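PDB 2Z8U: TATA-box-binding protein from Methanococcus jannaschii, which probably binds the TATA box of archaeal promoters and acts as a general factor for starting transcription by RNA polymerase. Local coordinates for residues L30-M35 with A94-I99; S55-A60 with K77-I82; N120-A125 with T131-E136; V150-F155 with K176-T181. All coordinates share one frame; numbering follows the deposited sequence.

The chain forms a TBP saddle, two similar halves sharing one curved antiparallel sheet. Interactions 1 and 2 belong to the first half and interactions 3 and 4 to the second. Along the chain, 55-60 and 77-82 fall between the segments of interaction 1, and helix 77-94 runs from interaction 2 to interaction 1, with centres about 19 Å apart. Interactions 3 and 4 follow in series, their centres about 13 Å apart, and touch where Leu-121 meets the backbone of Ile-154 and Phe-155. Interactions 1 and 3 have centres about 50 Å apart, on opposite sides of the chain's centre. Both halves pack helices on a sheet whose concave face, as in other TBPs, probably binds DNA.

Interaction 1. Residues L30-M35 with A94-I99; sequences LEEVAM and AGIDVI
Val-33 and Ile-96 bring the two backbones closest, with their CA atoms 8.0 Å apart. Residues 30-35 are helical, tied by the bond from Ala-34 N to Leu-30 O and the next one along, whereas 94-99 is the irregular chain that leaves helix 77-94. That helix ends in a Schellman motif: Gly-95 takes a positive phi of 91°, at which a side chain would run into the carbonyl O of Ala-94, and glycine has none. The chain then turns so that Ile-96 points its side chain at the short helix.

Ile-96 does nearly all the touching from its side. Its CG1 is anti to the carbonyl carbon (chi1 -69°), which carries the CD1 methyl over to the helix surface. There CD1 rests against the peptide between Glu-32 and Val-33, 4.1 Å from Val-33 N, and also meets Glu-32 CB at 4.0 Å. The nearest side-chain atom of Val-33 is CG2, 4.3 Å from Ile-96 CD1. Glu-32 runs past Ile-96 in the opposite direction, extended beyond CG, and lays its exposed carboxylate beside the isoleucine, with OE1 3.9 Å from Ile-96 CG1. This is van der Waals contact, and the charged end lies at the border of an apolar patch.

Ile-36 adds to that patch by touching Ile-96, while Val-33 goes on to Leu-91 of helix 77-94 and Leu-50 of strand 50-54. The contact joins the short helix of the first TBP repeat to the chain leaving the long helix, at the outer end of that half of the saddle.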
loop_
_atom_site.group_PDB
_atom_site.type_symbol
_atom_site.label_atom_id
_atom_site.label_comp_id
_atom_site.label_asym_id
_atom_site.label_seq_id
_atom_site.Cartn_x
_atom_site.Cartn_y
_atom_site.Cartn_z
ATOM N N LEU B 30 -32.852 24.777 10.480
ATOM C CA LEU B 30 -31.752 25.726 10.169
ATOM C C LEU B 30 -32.167 26.962 9.349
ATOM O O LEU B 30 -31.533 28.017 9.461
ATOM C CB LEU B 30 -30.591 24.987 9.478
ATOM C CG LEU B 30 -29.934 23.890 10.337
ATOM C CD1 LEU B 30 -28.825 23.218 9.565
ATOM C CD2 LEU B 30 -29.407 24.463 11.675
ATOM N N GLU B 31 -33.209 26.836 8.527
ATOM C CA GLU B 31 -33.750 28.012 7.833
ATOM C C GLU B 31 -34.209 29.111 8.831
ATOM O O GLU B 31 -33.924 30.292 8.635
ATOM C CB GLU B 31 -34.868 27.637 6.856
ATOM C CG GLU B 31 -35.521 28.876 6.192
ATOM C CD GLU B 31 -36.543 28.543 5.124
ATOM O OE1 GLU B 31 -36.929 27.352 5.007
ATOM O OE2 GLU B 31 -36.956 29.481 4.393
ATOM N N GLU B 32 -34.912 28.718 9.890
ATOM C CA GLU B 32 -35.333 29.657 10.923
ATOM C C GLU B 32 -34.160 30.163 11.765
ATOM O O GLU B 32 -34.154 31.313 12.168
ATOM C CB GLU B 32 -36.407 29.036 11.818
ATOM C CG GLU B 32 -37.778 28.988 11.134
ATOM C CD GLU B 32 -38.906 28.662 12.092
ATOM O OE1 GLU B 32 -38.628 28.374 13.274
ATOM O OE2 GLU B 32 -40.073 28.690 11.648
ATOM N N VAL B 33 -33.166 29.312 12.024
ATOM C CA VAL B 33 -31.924 29.758 12.712
ATOM C C VAL B 33 -31.262 30.859 11.874
ATOM O O VAL B 33 -30.878 31.920 12.391
ATOM C CB VAL B 33 -30.960 28.560 12.972
ATOM C CG1 VAL B 33 -29.645 29.015 13.584
ATOM C CG2 VAL B 33 -31.616 27.529 13.886
ATOM N N ALA B 34 -31.174 30.648 10.564
ATOM C CA ALA B 34 -30.590 31.670 9.694
ATOM C C ALA B 34 -31.390 32.976 9.669
ATOM O O ALA B 34 -30.820 34.058 9.470
ATOM C CB ALA B 34 -30.396 31.118 8.286
ATOM N N MET B 35 -32.703 32.889 9.886
ATOM C CA MET B 35 -33.533 34.095 9.983
ATOM C C MET B 35 -33.214 34.961 11.199
ATOM O O MET B 35 -33.494 36.152 11.202
ATOM C CB MET B 35 -35.012 33.741 10.030
ATOM C CG MET B 35 -35.541 33.207 8.731
ATOM S SD MET B 35 -37.269 32.793 8.941
ATOM C CE MET B 35 -37.709 32.300 7.317
ATOM N N ALA B 94 -36.587 32.974 19.984
ATOM C CA ALA B 94 -37.238 32.840 18.684
ATOM C C ALA B 94 -38.318 31.763 18.625
ATOM O O ALA B 94 -39.079 31.718 17.670
ATOM C CB ALA B 94 -36.216 32.613 17.581
ATOM N N GLY B 95 -38.416 30.938 19.660
ATOM C CA GLY B 95 -39.411 29.877 19.690
ATOM C C GLY B 95 -38.870 28.578 19.106
ATOM O O GLY B 95 -39.634 27.660 18.812
ATOM N N ILE B 96 -37.554 28.507 18.925
ATOM C CA ILE B 96 -36.920 27.288 18.417
ATOM C C ILE B 96 -36.583 26.392 19.583
ATOM O O ILE B 96 -35.978 26.827 20.573
ATOM C CB ILE B 96 -35.660 27.579 17.543
ATOM C CG1 ILE B 96 -36.082 28.229 16.223
ATOM C CG2 ILE B 96 -34.925 26.278 17.238
ATOM C CD1 ILE B 96 -35.113 29.263 15.641
ATOM N N ASP B 97 -36.993 25.139 19.477
ATOM C CA ASP B 97 -36.833 24.206 20.558
ATOM C C ASP B 97 -35.359 23.821 20.759
ATOM O O ASP B 97 -34.776 23.176 19.892
ATOM C CB ASP B 97 -37.643 22.952 20.290
ATOM C CG ASP B 97 -37.697 22.049 21.489
ATOM O OD1 ASP B 97 -37.614 22.574 22.620
ATOM O OD2 ASP B 97 -37.806 20.816 21.311
ATOM N N VAL B 98 -34.793 24.214 21.903
ATOM C CA VAL B 98 -33.370 23.959 22.232
ATOM C C VAL B 98 -33.174 23.478 23.662
ATOM O O VAL B 98 -34.016 23.703 24.527
ATOM C CB VAL B 98 -32.434 25.188 21.930
ATOM C CG1 VAL B 98 -32.304 25.432 20.439
ATOM C CG2 VAL B 98 -32.921 26.433 22.626
ATOM N N ILE B 99 -32.068 22.768 23.899
ATOM C CA ILE B 99 -31.664 22.334 25.224
ATOM C C ILE B 99 -30.957 23.549 25.825
ATOM O O ILE B 99 -30.045 24.080 25.208
ATOM C CB ILE B 99 -30.655 21.129 25.117
ATOM C CG1 ILE B 99 -31.349 19.898 24.507
ATOM C CG2 ILE B 99 -29.990 20.781 26.478
ATOM C CD1 ILE B 99 -30.394 18.715 24.198
#

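Interaction 2. Residues S55-A60 with K77-I82; sequences SVPKVA and KEEAEI
Glu-79 lies along the ring of Pro-57 where the long helix of the first half of the TBP saddle passes the turn leading into strand 59-63. In this fold the helix lies across the curved sheet, and here it meets the turn just before the strand, where the peptide bond before Pro-57 is cis.

Along the helix, Glu-79 comes first and makes the main contact, its N bonded to Ser-76 OG at the start of the helix. With CG anti to the backbone N (chi1 179°) and the chain extended, its side chain slides past the proline in the opposite direction. The CG methylene sits 4.1 Å from Pro-57 CG, and further out OE1 comes within 4.0 Å of Pro-57 CB. The other oxygen, OE2, is hydrogen-bonded to Lys-75 N, which probably steadies the carboxylate, and it also lies 4.4 Å from Val-59 CG1. Ala-80 comes next; its CA and that of Val-59 are 7.6 Å apart, and its methyl packs on Ala-74 and Cys-71.

Between Pro-57 and Val-59, Lys-58 turns its side chain away from the helix and centres an inverse gamma turn, closed by a weak bond of 2.8 Å from Val-59 N to Pro-57 O.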
loop_
_atom_site.group_PDB
_atom_site.type_symbol
_atom_site.label_atom_id
_atom_site.label_comp_id
_atom_site.label_asym_id
_atom_site.label_seq_id
_atom_site.Cartn_x
_atom_site.Cartn_y
_atom_site.Cartn_z
ATOM N N SER B 55 -18.364 38.064 16.477
ATOM C CA SER B 55 -17.304 39.065 16.508
ATOM C C SER B 55 -16.728 39.272 17.911
ATOM O O SER B 55 -15.510 39.433 18.075
ATOM C CB SER B 55 -17.815 40.391 15.941
ATOM O OG SER B 55 -16.928 41.437 16.275
ATOM N N VAL B 56 -17.605 39.307 18.912
ATOM C CA VAL B 56 -17.185 39.441 20.309
ATOM C C VAL B 56 -17.863 38.318 21.088
ATOM O O VAL B 56 -19.084 38.330 21.240
ATOM C CB VAL B 56 -17.548 40.838 20.922
ATOM C CG1 VAL B 56 -17.147 40.908 22.396
ATOM C CG2 VAL B 56 -16.888 41.990 20.145
ATOM N N PRO B 57 -17.090 37.298 21.513
ATOM C CA PRO B 57 -15.664 37.122 21.207
ATOM C C PRO B 57 -15.514 36.529 19.793
ATOM O O PRO B 57 -16.516 36.149 19.193
ATOM C CB PRO B 57 -15.205 36.125 22.274
ATOM C CG PRO B 57 -16.429 35.283 22.548
ATOM C CD PRO B 57 -17.630 36.182 22.318
ATOM N N LYS B 58 -14.290 36.494 19.262
ATOM C CA LYS B 58 -14.042 35.960 17.919
ATOM C C LYS B 58 -14.198 34.433 17.938
ATOM O O LYS B 58 -13.214 33.699 18.048
ATOM C CB LYS B 58 -12.639 36.345 17.449
ATOM C CG LYS B 58 -12.473 36.517 15.933
ATOM C CD LYS B 58 -11.039 36.964 15.552
ATOM C CE LYS B 58 -10.766 38.451 15.855
ATOM N NZ LYS B 58 -9.390 38.903 15.469
ATOM N N VAL B 59 -15.436 33.962 17.867
ATOM C CA VAL B 59 -15.699 32.521 17.841
ATOM C C VAL B 59 -16.670 32.197 16.702
ATOM O O VAL B 59 -17.469 33.046 16.301
ATOM C CB VAL B 59 -16.255 31.980 19.197
ATOM C CG1 VAL B 59 -15.284 32.229 20.358
ATOM C CG2 VAL B 59 -17.623 32.574 19.513
ATOM N N ALA B 60 -16.600 30.966 16.200
ATOM C CA ALA B 60 -17.466 30.526 15.127
ATOM C C ALA B 60 -18.166 29.235 15.537
ATOM O O ALA B 60 -17.581 28.387 16.226
ATOM C CB ALA B 60 -16.657 30.309 13.848
ATOM N N LYS B 77 -12.762 26.453 27.191
ATOM C CA LYS B 77 -14.068 25.789 27.224
ATOM C C LYS B 77 -15.156 26.701 27.752
ATOM O O LYS B 77 -16.255 26.721 27.214
ATOM C CB LYS B 77 -14.005 24.509 28.079
ATOM C CG LYS B 77 -15.320 23.725 28.125
ATOM C CD LYS B 77 -15.210 22.606 29.133
ATOM C CE LYS B 77 -16.562 22.217 29.706
ATOM N NZ LYS B 77 -16.368 21.252 30.828
ATOM N N GLU B 78 -14.853 27.460 28.816
ATOM C CA GLU B 78 -15.852 28.333 29.421
ATOM C C GLU B 78 -16.249 29.455 28.501
ATOM O O GLU B 78 -17.437 29.781 28.423
ATOM C CB GLU B 78 -15.400 28.909 30.789
ATOM C CG GLU B 78 -15.301 27.872 31.907
ATOM C CD GLU B 78 -14.115 26.954 31.731
ATOM O OE1 GLU B 78 -13.184 27.328 30.992
ATOM O OE2 GLU B 78 -14.118 25.853 32.319
ATOM N N GLU B 79 -15.267 30.062 27.824
ATOM C CA GLU B 79 -15.577 31.112 26.864
ATOM C C GLU B 79 -16.508 30.603 25.750
ATOM O O GLU B 79 -17.465 31.295 25.344
ATOM C CB GLU B 79 -14.323 31.686 26.236
ATOM C CG GLU B 79 -14.637 32.771 25.210
ATOM C CD GLU B 79 -13.425 33.535 24.772
ATOM O OE1 GLU B 79 -13.154 34.613 25.348
ATOM O OE2 GLU B 79 -12.731 33.048 23.866
ATOM N N ALA B 80 -16.193 29.406 25.254
ATOM C CA ALA B 80 -17.011 28.736 24.254
ATOM C C ALA B 80 -18.427 28.499 24.782
ATOM O O ALA B 80 -19.382 28.778 24.086
ATOM C CB ALA B 80 -16.383 27.440 23.811
ATOM N N GLU B 81 -18.557 27.982 26.004
ATOM C CA GLU B 81 -19.894 27.718 26.576
ATOM C C GLU B 81 -20.743 28.995 26.696
ATOM O O GLU B 81 -21.963 28.982 26.443
ATOM C CB GLU B 81 -19.776 27.025 27.937
ATOM C CG GLU B 81 -21.173 26.589 28.479
ATOM C CD GLU B 81 -21.073 25.653 29.672
ATOM O OE1 GLU B 81 -19.984 25.065 29.887
ATOM O OE2 GLU B 81 -22.089 25.500 30.387
ATOM N N ILE B 82 -20.099 30.093 27.092
ATOM C CA ILE B 82 -20.774 31.389 27.170
ATOM C C ILE B 82 -21.331 31.800 25.803
ATOM O O ILE B 82 -22.500 32.176 25.705
ATOM C CB ILE B 82 -19.856 32.474 27.812
ATOM C CG1 ILE B 82 -19.660 32.137 29.295
ATOM C CG2 ILE B 82 -20.443 33.875 27.677
ATOM C CD1 ILE B 82 -18.519 32.880 29.990
#

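Interaction 3. Residues N120-A125 with T131-E136; sequences NLDDIA and TEYEPE
Tyr-133 and Leu-121 make the aromatic part of the contact. A CH-pi interaction sets Leu-121 CB over one face of the ring, 3.7 Å from its centroid and 13° off the normal. Pro-135 CD covers the centre of the opposite face, so the ring is sandwiched between a helix residue and its own near neighbour. The tyrosine side chain crosses that of Leu-121 at about a right angle.

Apolar contact extends the patch. Leu-121 CD1 reaches Tyr-133 CE1 at 3.5 Å, and near the base of the ring Ala-125 CB meets Tyr-133 CB at 3.9 Å. Ile-124 and Thr-131 approach through their CG2 methyls and both rest on Leu-141.

These pieces belong to the second TBP repeat, where helix 121-127 packs against strand 131-133, an outermost strand of the saddle's sheet within this chain. The N-to-C directions of helix 121-125 and strand 131-133 differ by 140°, nearer antiparallel than parallel.

Polar atoms border the contact. Asp-122 OD2 lies in the ring plane, 3.4 Å from Tyr-133 CE2, with the carboxylate turned 71° from the ring; a charge there would probably be drawn to the positive edge of the aromatic. Thr-131 OG1 packs 3.4 Å from Ala-125 CA, but its hydrogen-bond partner is Val-128 O. A water donates to both backbones, 2.8 Å from Ala-125 O and 2.7 Å from Thr-131 O. Glu-132 points away from the helix, and its OE1 takes a bond from Tyr-133 N and another from Asn-17 ND2 of the second subunit.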
loop_
_atom_site.group_PDB
_atom_site.type_symbol
_atom_site.label_atom_id
_atom_site.label_comp_id
_atom_site.label_asym_id
_atom_site.label_seq_id
_atom_site.Cartn_x
_atom_site.Cartn_y
_atom_site.Cartn_z
ATOM N N ASN B 120 18.469 22.730 18.357
ATOM C CA ASN B 120 19.080 22.357 17.083
ATOM C C ASN B 120 18.134 21.355 16.442
ATOM O O ASN B 120 18.172 20.158 16.743
ATOM C CB ASN B 120 20.500 21.776 17.274
ATOM C CG ASN B 120 21.237 21.539 15.949
ATOM O OD1 ASN B 120 22.468 21.666 15.875
ATOM N ND2 ASN B 120 20.506 21.171 14.916
ATOM N N LEU B 121 17.256 21.861 15.584
ATOM C CA LEU B 121 16.253 21.028 14.925
ATOM C C LEU B 121 16.841 19.893 14.049
ATOM O O LEU B 121 16.272 18.809 13.990
ATOM C CB LEU B 121 15.262 21.907 14.152
ATOM C CG LEU B 121 14.479 22.927 15.002
ATOM C CD1 LEU B 121 13.490 23.702 14.148
ATOM C CD2 LEU B 121 13.778 22.257 16.185
ATOM N N ASP B 122 17.957 20.150 13.371
ATOM C CA ASP B 122 18.633 19.108 12.580
ATOM C C ASP B 122 19.092 17.944 13.464
ATOM O O ASP B 122 18.920 16.784 13.102
ATOM C CB ASP B 122 19.812 19.699 11.793
ATOM C CG ASP B 122 19.352 20.596 10.653
ATOM O OD1 ASP B 122 19.651 21.804 10.699
ATOM O OD2 ASP B 122 18.665 20.099 9.726
ATOM N N ASP B 123 19.650 18.267 14.633
ATOM C CA ASP B 123 19.988 17.258 15.648
ATOM C C ASP B 123 18.790 16.417 16.056
ATOM O O ASP B 123 18.877 15.192 16.092
ATOM C CB ASP B 123 20.590 17.911 16.902
ATOM C CG ASP B 123 22.048 18.287 16.730
ATOM O OD1 ASP B 123 22.660 17.900 15.709
ATOM O OD2 ASP B 123 22.586 18.974 17.635
ATOM N N ILE B 124 17.675 17.080 16.350
ATOM C CA ILE B 124 16.466 16.413 16.801
ATOM C C ILE B 124 15.925 15.514 15.670
ATOM O O ILE B 124 15.538 14.372 15.912
ATOM C CB ILE B 124 15.388 17.435 17.317
ATOM C CG1 ILE B 124 15.835 18.118 18.622
ATOM C CG2 ILE B 124 14.019 16.762 17.557
ATOM C CD1 ILE B 124 15.010 19.356 18.975
ATOM N N ALA B 125 15.925 16.027 14.442
ATOM C CA ALA B 125 15.381 15.291 13.294
ATOM C C ALA B 125 16.112 13.963 13.060
ATOM O O ALA B 125 15.539 12.996 12.533
ATOM C CB ALA B 125 15.459 16.145 12.046
ATOM N N THR B 131 10.047 12.106 14.033
ATOM C CA THR B 131 10.176 13.555 13.804
ATOM C C THR B 131 10.394 13.805 12.318
ATOM O O THR B 131 10.943 12.950 11.623
ATOM C CB THR B 131 11.327 14.195 14.634
ATOM O OG1 THR B 131 12.573 13.588 14.293
ATOM C CG2 THR B 131 11.075 14.027 16.136
ATOM N N GLU B 132 9.924 14.947 11.828
ATOM C CA GLU B 132 10.292 15.422 10.488
ATOM C C GLU B 132 10.611 16.893 10.523
ATOM O O GLU B 132 10.066 17.644 11.342
ATOM C CB GLU B 132 9.203 15.204 9.431
ATOM C CG GLU B 132 9.436 13.996 8.517
ATOM C CD GLU B 132 10.639 14.079 7.559
ATOM O OE1 GLU B 132 11.383 15.093 7.514
ATOM O OE2 GLU B 132 10.809 13.094 6.814
ATOM N N TYR B 133 11.485 17.290 9.607
ATOM C CA TYR B 133 11.983 18.648 9.543
ATOM C C TYR B 133 12.418 18.885 8.122
ATOM O O TYR B 133 13.283 18.153 7.594
ATOM C CB TYR B 133 13.143 18.824 10.519
ATOM C CG TYR B 133 13.770 20.192 10.524
ATOM C CD1 TYR B 133 13.009 21.323 10.776
ATOM C CD2 TYR B 133 15.139 20.352 10.305
ATOM C CE1 TYR B 133 13.590 22.600 10.795
ATOM C CE2 TYR B 133 15.731 21.616 10.325
ATOM C CZ TYR B 133 14.948 22.733 10.565
ATOM O OH TYR B 133 15.522 23.992 10.593
ATOM N N GLU B 134 11.794 19.871 7.488
ATOM C CA GLU B 134 12.119 20.268 6.126
ATOM C C GLU B 134 11.922 21.760 6.023
ATOM O O GLU B 134 10.863 22.193 5.563
ATOM C CB GLU B 134 11.171 19.587 5.133
ATOM C CG GLU B 134 11.654 18.300 4.597
ATOM C CD GLU B 134 12.800 18.465 3.615
ATOM O OE1 GLU B 134 12.741 19.329 2.706
ATOM O OE2 GLU B 134 13.768 17.716 3.762
ATOM N N PRO B 135 12.924 22.556 6.477
ATOM C CA PRO B 135 12.734 24.012 6.572
ATOM C C PRO B 135 12.333 24.711 5.266
ATOM O O PRO B 135 11.693 25.753 5.313
ATOM C CB PRO B 135 14.086 24.532 7.109
ATOM C CG PRO B 135 15.040 23.409 7.000
ATOM C CD PRO B 135 14.252 22.135 6.967
ATOM N N GLU B 136 12.678 24.133 4.120
ATOM C CA GLU B 136 12.267 24.689 2.826
ATOM C C GLU B 136 10.775 24.484 2.539
ATOM O O GLU B 136 10.212 25.153 1.668
ATOM C CB GLU B 136 13.107 24.102 1.686
ATOM C CG GLU B 136 13.293 22.592 1.774
ATOM C CD GLU B 136 13.482 21.941 0.433
ATOM O OE1 GLU B 136 12.499 21.355 -0.072
ATOM O OE2 GLU B 136 14.607 22.023 -0.122
HETATM O O HOH W 1 13.429 13.175 10.629
#

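Interaction 4. Residues V150-F155 with K176-T181; sequences VVVLIF and KKILDT
Val-152 and Ile-178 meet through methyl groups; the flat groups that matter lie in the helix, in the carbonyl of Lys-177 and the carboxylate of Asp-180. The carbonyl of Lys-177 is gripped from both faces: Thr-181 N comes from one, and Thr-181 OG1 from the other, 2.9 Å from Lys-177 O and tilted 32° out of the carbonyl plane. That hydroxyl also pairs with Tyr-143 OH, linking the helix to strand 141-146. The carboxylate of Asp-180 is met by Lys-176 one turn earlier, whose NZ forms a salt bridge 3.1 Å from Asp-180 OD1 on the side of the other oxygen.

The setting is the second half of the TBP saddle, where helix 168-183 lies against the curved antiparallel sheet. Val-152 and Ile-154, two residues apart on strand 149-154, both send their side chains toward it, and Ile-178 answers them from the helix. All three are buried.

Val-152 and Ile-178 approach tip to tip. A chi1 of -64° puts the CG1 branch of Ile-178 opposite its carbonyl carbon, and CD1 ends against the strand. There CD1 sits between the two valine methyls, 3.6 Å from Val-152 CG1 and equally far from Val-152 CG2. Ile-178 CG1 backs this up at 4.1 Å from either methyl of Val-152. Ile-162 of the neighbouring strand 159-163 also touches Ile-178, while Tyr-143 and Val-160 pack against Val-152. The other branch of the isoleucine serves Ile-154: Ile-178 CG2 lies 4.3 Å from Ile-154 CD1.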
loop_
_atom_site.group_PDB
_atom_site.type_symbol
_atom_site.label_atom_id
_atom_site.label_comp_id
_atom_site.label_asym_id
_atom_site.label_seq_id
_atom_site.Cartn_x
_atom_site.Cartn_y
_atom_site.Cartn_z
ATOM N N VAL B 150 -0.981 13.392 20.498
ATOM C CA VAL B 150 -0.866 14.803 20.121
ATOM C C VAL B 150 0.120 14.998 18.974
ATOM O O VAL B 150 0.928 14.123 18.686
ATOM C CB VAL B 150 -0.456 15.695 21.316
ATOM C CG1 VAL B 150 -1.548 15.664 22.401
ATOM C CG2 VAL B 150 0.878 15.275 21.884
ATOM N N VAL B 151 0.035 16.153 18.325
ATOM C CA VAL B 151 1.005 16.558 17.326
ATOM C C VAL B 151 1.715 17.744 17.885
ATOM O O VAL B 151 1.079 18.693 18.359
ATOM C CB VAL B 151 0.354 16.914 15.961
ATOM C CG1 VAL B 151 1.407 17.542 14.992
ATOM C CG2 VAL B 151 -0.240 15.683 15.365
ATOM N N VAL B 152 3.043 17.684 17.870
ATOM C CA VAL B 152 3.866 18.761 18.441
ATOM C C VAL B 152 4.666 19.434 17.324
ATOM O O VAL B 152 5.168 18.757 16.435
ATOM C CB VAL B 152 4.835 18.218 19.517
ATOM C CG1 VAL B 152 5.661 19.366 20.148
ATOM C CG2 VAL B 152 4.054 17.453 20.612
ATOM N N LEU B 153 4.721 20.755 17.349
ATOM C CA LEU B 153 5.610 21.501 16.471
ATOM C C LEU B 153 6.611 22.249 17.334
ATOM O O LEU B 153 6.233 22.952 18.282
ATOM C CB LEU B 153 4.835 22.492 15.606
ATOM C CG LEU B 153 3.481 22.029 15.057
ATOM C CD1 LEU B 153 2.744 23.224 14.486
ATOM C CD2 LEU B 153 3.670 20.955 14.000
ATOM N N ILE B 154 7.883 22.082 17.019
ATOM C CA ILE B 154 8.951 22.730 17.765
ATOM C C ILE B 154 9.680 23.682 16.837
ATOM O O ILE B 154 10.138 23.268 15.765
ATOM C CB ILE B 154 9.965 21.697 18.298
ATOM C CG1 ILE B 154 9.263 20.646 19.178
ATOM C CG2 ILE B 154 11.086 22.436 19.055
ATOM C CD1 ILE B 154 10.115 19.418 19.539
ATOM N N PHE B 155 9.823 24.934 17.266
ATOM C CA PHE B 155 10.461 25.970 16.455
ATOM C C PHE B 155 11.870 26.291 16.945
ATOM O O PHE B 155 12.185 26.054 18.121
ATOM C CB PHE B 155 9.558 27.211 16.397
ATOM C CG PHE B 155 8.216 26.917 15.796
ATOM C CD1 PHE B 155 8.079 26.831 14.413
ATOM C CD2 PHE B 155 7.120 26.616 16.604
ATOM C CE1 PHE B 155 6.852 26.496 13.831
ATOM C CE2 PHE B 155 5.877 26.281 16.027
ATOM C CZ PHE B 155 5.752 26.234 14.641
ATOM N N LYS B 176 6.085 17.549 29.559
ATOM C CA LYS B 176 7.119 16.763 30.264
ATOM C C LYS B 176 7.874 15.843 29.293
ATOM O O LYS B 176 9.104 15.776 29.320
ATOM C CB LYS B 176 6.517 15.972 31.439
ATOM C CG LYS B 176 7.458 14.951 32.107
ATOM C CD LYS B 176 8.227 15.545 33.287
ATOM C CE LYS B 176 9.477 14.731 33.693
ATOM N NZ LYS B 176 9.283 13.255 33.737
ATOM N N LYS B 177 7.132 15.162 28.421
ATOM C CA LYS B 177 7.728 14.256 27.436
ATOM C C LYS B 177 8.582 14.961 26.390
ATOM O O LYS B 177 9.675 14.500 26.082
ATOM C CB LYS B 177 6.663 13.383 26.773
ATOM C CG LYS B 177 6.334 12.155 27.604
ATOM C CD LYS B 177 4.935 11.642 27.328
ATOM C CE LYS B 177 4.627 10.397 28.156
ATOM N NZ LYS B 177 5.090 9.156 27.472
ATOM N N ILE B 178 8.097 16.084 25.867
ATOM C CA ILE B 178 8.884 16.901 24.929
ATOM C C ILE B 178 10.200 17.365 25.593
ATOM O O ILE B 178 11.287 17.144 25.062
ATOM C CB ILE B 178 8.060 18.086 24.426
ATOM C CG1 ILE B 178 6.861 17.572 23.619
ATOM C CG2 ILE B 178 8.911 19.054 23.604
ATOM C CD1 ILE B 178 5.661 18.516 23.613
ATOM N N LEU B 179 10.084 17.975 26.764
ATOM C CA LEU B 179 11.255 18.403 27.537
ATOM C C LEU B 179 12.258 17.279 27.788
ATOM O O LEU B 179 13.468 17.477 27.630
ATOM C CB LEU B 179 10.812 19.029 28.860
ATOM C CG LEU B 179 10.001 20.317 28.716
ATOM C CD1 LEU B 179 9.564 20.827 30.082
ATOM C CD2 LEU B 179 10.812 21.366 27.970
ATOM N N ASP B 180 11.755 16.108 28.176
ATOM C CA ASP B 180 12.605 14.940 28.433
ATOM C C ASP B 180 13.350 14.484 27.179
ATOM O O ASP B 180 14.500 14.034 27.238
ATOM C CB ASP B 180 11.767 13.787 28.990
ATOM C CG ASP B 180 11.416 13.966 30.474
ATOM O OD1 ASP B 180 10.532 13.221 30.952
ATOM O OD2 ASP B 180 12.013 14.833 31.161
ATOM N N THR B 181 12.684 14.611 26.041
ATOM C CA THR B 181 13.246 14.194 24.764
ATOM C C THR B 181 14.344 15.164 24.332
ATOM O O THR B 181 15.457 14.743 24.033
ATOM C CB THR B 181 12.136 14.065 23.702
ATOM O OG1 THR B 181 11.213 13.048 24.114
ATOM C CG2 THR B 181 12.707 13.683 22.358
#